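Local atomic coordinates of 2-hydroxyisobutyryl-CoA synthetase (Aquincola tertiaricarbonis, PDB entry 6HDY), a protein that belongs to the ANL superfamily of AMP-binding, adenylate-forming enzymes, with a large N-terminal part and a smaller C-terminal domain. Residues A[32-46]-A[351-363]. Numbering follows the deposited sequence.
Sequences RYWFPRRETMPAAER and DENPCGRTYPRLP. With SO4 (sulfate ion), chain E.
Over one face of the Arg357 guanidinium stands the edge of the Tyr33 ring, Tyr33 CD1 sitting 3.5 Å from Arg357 CZ with the two planes 71° apart. Thr40 CG2 and Arg32 CB cover opposite faces of that tyrosine. The Arg46 guanidinium is sandwiched as well, between Met41 CG and Tyr359 CE1. In both arginines contact over a face goes together with N-H bonds at the edge. Extended from CG to NE, Arg357 runs beside Glu39 and forms a salt bridge in which Arg357 NE comes to Glu39 OE2 (2.7 Å) from above the carboxylate plane; Arg153 of helix 141-157 takes Glu39 OE1. Bent at chi3 (-75°), Arg46 grips Thr358 end-on, with NH1 on O and NH2 on OG1 (both 2.8 Å), while NE and NH2 share Arg38 O. Cys355 O accepts from Tyr33 OH in the carbonyl plane, at 2.7 Å, and from Arg32 NH2 above it. Thr358 N reaches Glu39 O at 3.1 Å, and Tyr359 OH bonds Asp302. Thus segment 32-46, a loop followed by two helical pieces, is clasped to a loop that contains a type I turn, Asn353 to Gly356, and an inverse gamma turn centred on Thr358, leading into edge strand 361-362.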
loop_
_atom_site.group_PDB
_atom_site.type_symbol
_atom_site.label_atom_id
_atom_site.label_comp_id
_atom_site.label_asym_id
_atom_site.label_seq_id
_atom_site.Cartn_x
_atom_site.Cartn_y
_atom_site.Cartn_z
ATOM N N ARG A 32 18.016 -18.406 18.895
ATOM C CA ARG A 32 18.364 -17.042 18.498
ATOM C C ARG A 32 18.345 -16.915 16.944
ATOM O O ARG A 32 18.053 -15.829 16.387
ATOM C CB ARG A 32 19.761 -16.701 19.025
ATOM C CG ARG A 32 20.260 -15.324 18.604
ATOM C CD ARG A 32 21.653 -15.064 19.130
ATOM N NE ARG A 32 21.645 -15.063 20.590
ATOM C CZ ARG A 32 22.730 -15.065 21.349
ATOM N NH1 ARG A 32 22.621 -15.060 22.672
ATOM N NH2 ARG A 32 23.938 -15.091 20.792
ATOM N N TYR A 33 18.686 -18.037 16.270
ATOM C CA TYR A 33 18.839 -18.116 14.820
ATOM C C TYR A 33 17.701 -18.870 14.142
ATOM O O TYR A 33 17.230 -19.887 14.660
ATOM C CB TYR A 33 20.185 -18.780 14.462
ATOM C CG TYR A 33 21.305 -18.453 15.427
ATOM C CD1 TYR A 33 21.995 -17.244 15.345
ATOM C CD2 TYR A 33 21.682 -19.351 16.421
ATOM C CE1 TYR A 33 23.018 -16.932 16.238
ATOM C CE2 TYR A 33 22.723 -19.062 17.302
ATOM C CZ TYR A 33 23.387 -17.851 17.208
ATOM O OH TYR A 33 24.409 -17.560 18.075
ATOM N N TRP A 34 17.266 -18.359 12.974
ATOM C CA TRP A 34 16.251 -18.976 12.130
ATOM C C TRP A 34 16.916 -20.191 11.488
ATOM O O TRP A 34 16.355 -21.287 11.538
ATOM C CB TRP A 34 15.733 -17.979 11.074
ATOM C CG TRP A 34 14.698 -18.544 10.137
ATOM C CD1 TRP A 34 14.926 -19.291 9.019
ATOM C CD2 TRP A 34 13.283 -18.305 10.175
ATOM N NE1 TRP A 34 13.735 -19.582 8.389
ATOM C CE2 TRP A 34 12.711 -18.983 9.074
ATOM C CE3 TRP A 34 12.440 -17.556 11.019
ATOM C CZ2 TRP A 34 11.339 -18.950 8.803
ATOM C CZ3 TRP A 34 11.078 -17.549 10.764
ATOM C CH2 TRP A 34 10.540 -18.251 9.675
ATOM N N PHE A 35 18.131 -19.999 10.924
ATOM C CA PHE A 35 18.915 -21.091 10.349
ATOM C C PHE A 35 20.267 -21.178 11.074
ATOM O O PHE A 35 21.222 -20.523 10.655
ATOM C CB PHE A 35 19.074 -20.959 8.827
ATOM C CG PHE A 35 17.828 -21.238 8.011
ATOM C CD1 PHE A 35 16.980 -22.292 8.339
ATOM C CD2 PHE A 35 17.533 -20.477 6.881
ATOM C CE1 PHE A 35 15.867 -22.587 7.550
ATOM C CE2 PHE A 35 16.411 -20.759 6.103
ATOM C CZ PHE A 35 15.581 -21.810 6.442
ATOM N N PRO A 36 20.359 -21.964 12.185
ATOM C CA PRO A 36 21.631 -22.048 12.925
ATOM C C PRO A 36 22.872 -22.328 12.072
ATOM O O PRO A 36 23.871 -21.630 12.250
ATOM C CB PRO A 36 21.377 -23.165 13.955
ATOM C CG PRO A 36 19.880 -23.150 14.158
ATOM C CD PRO A 36 19.302 -22.785 12.824
ATOM N N ARG A 37 22.812 -23.316 11.141
ATOM C CA ARG A 37 23.960 -23.673 10.298
ATOM C C ARG A 37 24.390 -22.555 9.390
ATOM O O ARG A 37 25.493 -22.058 9.577
ATOM C CB ARG A 37 23.749 -24.982 9.506
ATOM C CG ARG A 37 24.962 -25.428 8.666
ATOM C CD ARG A 37 26.176 -25.785 9.525
ATOM N NE ARG A 37 27.342 -26.179 8.731
ATOM C CZ ARG A 37 28.596 -26.168 9.185
ATOM N NH1 ARG A 37 29.596 -26.558 8.402
ATOM N NH2 ARG A 37 28.860 -25.745 10.417
ATOM N N ARG A 38 23.515 -22.124 8.444
ATOM C CA ARG A 38 23.804 -21.050 7.482
ATOM C C ARG A 38 24.339 -19.766 8.136
ATOM O O ARG A 38 25.284 -19.163 7.624
ATOM C CB ARG A 38 22.573 -20.750 6.624
ATOM C CG ARG A 38 22.263 -21.838 5.590
ATOM C CD ARG A 38 20.903 -21.663 4.908
ATOM N NE ARG A 38 20.877 -20.508 4.012
ATOM C CZ ARG A 38 20.035 -20.345 2.995
ATOM N NH1 ARG A 38 19.141 -21.282 2.708
ATOM N NH2 ARG A 38 20.078 -19.240 2.262
ATOM N N GLU A 39 23.783 -19.413 9.309
ATOM C CA GLU A 39 24.078 -18.200 10.069
ATOM C C GLU A 39 25.343 -18.240 10.948
ATOM O O GLU A 39 25.976 -17.197 11.128
ATOM C CB GLU A 39 22.855 -17.815 10.929
ATOM C CG GLU A 39 21.593 -17.500 10.123
ATOM C CD GLU A 39 20.363 -17.105 10.921
ATOM O OE1 GLU A 39 19.231 -17.224 10.397
ATOM O OE2 GLU A 39 20.532 -16.646 12.069
ATOM N N THR A 40 25.671 -19.409 11.537
ATOM C CA THR A 40 26.788 -19.530 12.457
ATOM C C THR A 40 27.912 -20.473 11.985
ATOM O O THR A 40 28.861 -20.620 12.730
ATOM C CB THR A 40 26.314 -19.920 13.890
ATOM O OG1 THR A 40 25.945 -21.298 13.935
ATOM C CG2 THR A 40 25.182 -19.056 14.407
ATOM N N MET A 41 27.836 -21.082 10.772
ATOM C CA MET A 41 28.892 -21.977 10.245
ATOM C C MET A 41 30.250 -21.278 10.042
ATOM O O MET A 41 30.247 -20.066 9.835
ATOM C CB MET A 41 28.454 -22.608 8.916
ATOM C CG MET A 41 28.394 -21.637 7.736
ATOM S SD MET A 41 27.414 -22.324 6.385
ATOM C CE MET A 41 28.473 -23.673 5.855
ATOM N N PRO A 42 31.418 -21.995 10.017
ATOM C CA PRO A 42 32.691 -21.295 9.738
ATOM C C PRO A 42 32.615 -20.571 8.384
ATOM O O PRO A 42 32.151 -21.161 7.417
ATOM C CB PRO A 42 33.737 -22.425 9.768
ATOM C CG PRO A 42 33.110 -23.504 10.562
ATOM C CD PRO A 42 31.644 -23.439 10.227
ATOM N N ALA A 43 32.990 -19.268 8.347
ATOM C CA ALA A 43 32.913 -18.372 7.176
ATOM C C ALA A 43 33.565 -18.927 5.910
ATOM O O ALA A 43 33.049 -18.699 4.819
ATOM C CB ALA A 43 33.483 -17.000 7.513
ATOM N N ALA A 44 34.662 -19.688 6.067
ATOM C CA ALA A 44 35.410 -20.342 4.988
ATOM C C ALA A 44 34.607 -21.485 4.369
ATOM O O ALA A 44 34.754 -21.752 3.176
ATOM C CB ALA A 44 36.743 -20.866 5.522
ATOM N N GLU A 45 33.766 -22.157 5.188
ATOM C CA GLU A 45 32.869 -23.247 4.785
ATOM C C GLU A 45 31.708 -22.667 3.957
ATOM O O GLU A 45 31.292 -23.278 2.964
ATOM C CB GLU A 45 32.301 -23.961 6.027
ATOM C CG GLU A 45 33.204 -25.022 6.637
ATOM C CD GLU A 45 33.076 -26.403 6.023
ATOM O OE1 GLU A 45 34.121 -27.081 5.897
ATOM O OE2 GLU A 45 31.943 -26.810 5.666
ATOM N N ARG A 46 31.192 -21.491 4.377
ATOM C CA ARG A 46 30.090 -20.800 3.705
ATOM C C ARG A 46 30.560 -20.226 2.376
ATOM O O ARG A 46 29.840 -20.349 1.386
ATOM C CB ARG A 46 29.503 -19.686 4.583
ATOM C CG ARG A 46 28.129 -19.222 4.094
ATOM C CD ARG A 46 27.728 -17.894 4.680
ATOM N NE ARG A 46 27.320 -18.016 6.079
ATOM C CZ ARG A 46 28.063 -17.637 7.112
ATOM N NH1 ARG A 46 29.260 -17.101 6.916
ATOM N NH2 ARG A 46 27.604 -17.763 8.348
ATOM N N ASP A 351 35.363 -9.102 12.276
ATOM C CA ASP A 351 35.609 -9.527 13.652
ATOM C C ASP A 351 34.357 -10.213 14.207
ATOM O O ASP A 351 33.274 -10.057 13.650
ATOM C CB ASP A 351 36.032 -8.332 14.510
ATOM C CG ASP A 351 37.242 -7.625 13.944
ATOM O OD1 ASP A 351 38.153 -8.317 13.434
ATOM O OD2 ASP A 351 37.262 -6.377 13.971
ATOM N N GLU A 352 34.526 -10.981 15.304
ATOM C CA GLU A 352 33.477 -11.724 16.016
ATOM C C GLU A 352 32.260 -10.822 16.291
ATOM O O GLU A 352 32.429 -9.648 16.634
ATOM C CB GLU A 352 34.064 -12.265 17.336
ATOM C CG GLU A 352 33.371 -13.495 17.895
ATOM C CD GLU A 352 34.020 -14.096 19.131
ATOM O OE1 GLU A 352 34.233 -13.352 20.116
ATOM O OE2 GLU A 352 34.279 -15.323 19.126
ATOM N N ASN A 353 31.042 -11.358 16.112
ATOM C CA ASN A 353 29.823 -10.594 16.341
ATOM C C ASN A 353 29.158 -11.014 17.640
ATOM O O ASN A 353 29.158 -12.213 17.925
ATOM C CB ASN A 353 28.866 -10.736 15.157
ATOM C CG ASN A 353 29.456 -10.213 13.872
ATOM O OD1 ASN A 353 29.791 -9.032 13.759
ATOM N ND2 ASN A 353 29.602 -11.079 12.880
ATOM N N PRO A 354 28.576 -10.059 18.426
ATOM C CA PRO A 354 27.914 -10.442 19.703
ATOM C C PRO A 354 26.810 -11.508 19.583
ATOM O O PRO A 354 26.632 -12.298 20.519
ATOM C CB PRO A 354 27.370 -9.116 20.258
ATOM C CG PRO A 354 28.125 -8.053 19.548
ATOM C CD PRO A 354 28.528 -8.596 18.210
ATOM N N CYS A 355 26.088 -11.549 18.441
ATOM C CA CYS A 355 25.046 -12.552 18.202
ATOM C C CYS A 355 25.646 -13.933 17.885
ATOM O O CYS A 355 24.963 -14.941 18.041
ATOM C CB CYS A 355 24.053 -12.099 17.131
ATOM S SG CYS A 355 24.751 -11.948 15.467
ATOM N N GLY A 356 26.925 -13.963 17.500
ATOM C CA GLY A 356 27.615 -15.200 17.148
ATOM C C GLY A 356 27.453 -15.623 15.695
ATOM O O GLY A 356 27.849 -16.731 15.325
ATOM N N ARG A 357 26.860 -14.755 14.856
ATOM C CA ARG A 357 26.729 -15.018 13.422
ATOM C C ARG A 357 28.089 -14.741 12.771
ATOM O O ARG A 357 28.729 -13.711 13.047
ATOM C CB ARG A 357 25.592 -14.197 12.789
ATOM C CG ARG A 357 24.201 -14.764 13.116
ATOM C CD ARG A 357 23.075 -13.850 12.668
ATOM N NE ARG A 357 21.756 -14.404 12.979
ATOM C CZ ARG A 357 21.059 -14.153 14.085
ATOM N NH1 ARG A 357 19.865 -14.681 14.254
ATOM N NH2 ARG A 357 21.558 -13.369 15.031
ATOM N N THR A 358 28.558 -15.693 11.957
ATOM C CA THR A 358 29.877 -15.626 11.309
ATOM C C THR A 358 29.840 -14.880 9.954
ATOM O O THR A 358 30.266 -15.419 8.930
ATOM C CB THR A 358 30.396 -17.047 11.150
ATOM O OG1 THR A 358 29.375 -17.774 10.489
ATOM C CG2 THR A 358 30.748 -17.722 12.489
ATOM N N TYR A 359 29.342 -13.633 9.960
ATOM C CA TYR A 359 29.190 -12.799 8.768
ATOM C C TYR A 359 30.073 -11.546 8.824
ATOM O O TYR A 359 30.250 -11.005 9.927
ATOM C CB TYR A 359 27.727 -12.284 8.669
ATOM C CG TYR A 359 26.655 -13.295 8.318
ATOM C CD1 TYR A 359 26.807 -14.158 7.234
ATOM C CD2 TYR A 359 25.441 -13.311 8.995
ATOM C CE1 TYR A 359 25.791 -15.040 6.863
ATOM C CE2 TYR A 359 24.430 -14.209 8.650
ATOM C CZ TYR A 359 24.619 -15.083 7.595
ATOM O OH TYR A 359 23.638 -15.989 7.279
ATOM N N PRO A 360 30.479 -10.968 7.646
ATOM C CA PRO A 360 31.149 -9.653 7.660
ATOM C C PRO A 360 30.118 -8.616 8.114
ATOM O O PRO A 360 28.902 -8.855 8.020
ATOM C CB PRO A 360 31.523 -9.416 6.189
ATOM C CG PRO A 360 31.422 -10.758 5.540
ATOM C CD PRO A 360 30.308 -11.445 6.263
ATOM N N ARG A 361 30.599 -7.494 8.635
ATOM C CA ARG A 361 29.764 -6.455 9.202
ATOM C C ARG A 361 30.056 -5.089 8.580
ATOM O O ARG A 361 31.179 -4.813 8.172
ATOM C CB ARG A 361 30.041 -6.409 10.729
ATOM C CG ARG A 361 29.089 -5.569 11.567
ATOM C CD ARG A 361 29.421 -5.710 13.041
ATOM N NE ARG A 361 28.332 -5.225 13.899
ATOM C CZ ARG A 361 28.320 -5.306 15.227
ATOM N NH1 ARG A 361 29.340 -5.858 15.878
ATOM N NH2 ARG A 361 27.298 -4.816 15.917
ATOM N N LEU A 362 29.041 -4.225 8.574
ATOM C CA LEU A 362 29.090 -2.817 8.217
ATOM C C LEU A 362 28.832 -2.127 9.579
ATOM O O LEU A 362 27.674 -1.846 9.920
ATOM C CB LEU A 362 28.034 -2.454 7.157
ATOM C CG LEU A 362 27.965 -3.348 5.902
ATOM C CD1 LEU A 362 26.897 -2.846 4.926
ATOM C CD2 LEU A 362 29.318 -3.451 5.196
ATOM N N PRO A 363 29.906 -1.937 10.403
ATOM C CA PRO A 363 29.725 -1.408 11.773
ATOM C C PRO A 363 29.055 -0.046 11.921
ATOM O O PRO A 363 28.538 0.271 13.006
ATOM C CB PRO A 363 31.154 -1.357 12.320
ATOM C CG PRO A 363 31.920 -2.280 11.490
ATOM C CD PRO A 363 31.329 -2.228 10.137
HETATM S S SO4 E . 30.606 -5.160 18.984
HETATM O O1 SO4 E . 31.191 -6.225 18.159
HETATM O O2 SO4 E . 29.223 -4.884 18.591
HETATM O O3 SO4 E . 30.610 -5.575 20.387
HETATM O O4 SO4 E . 31.397 -3.941 18.815
HETATM O O HOH W 1 17.728 -15.365 12.492
#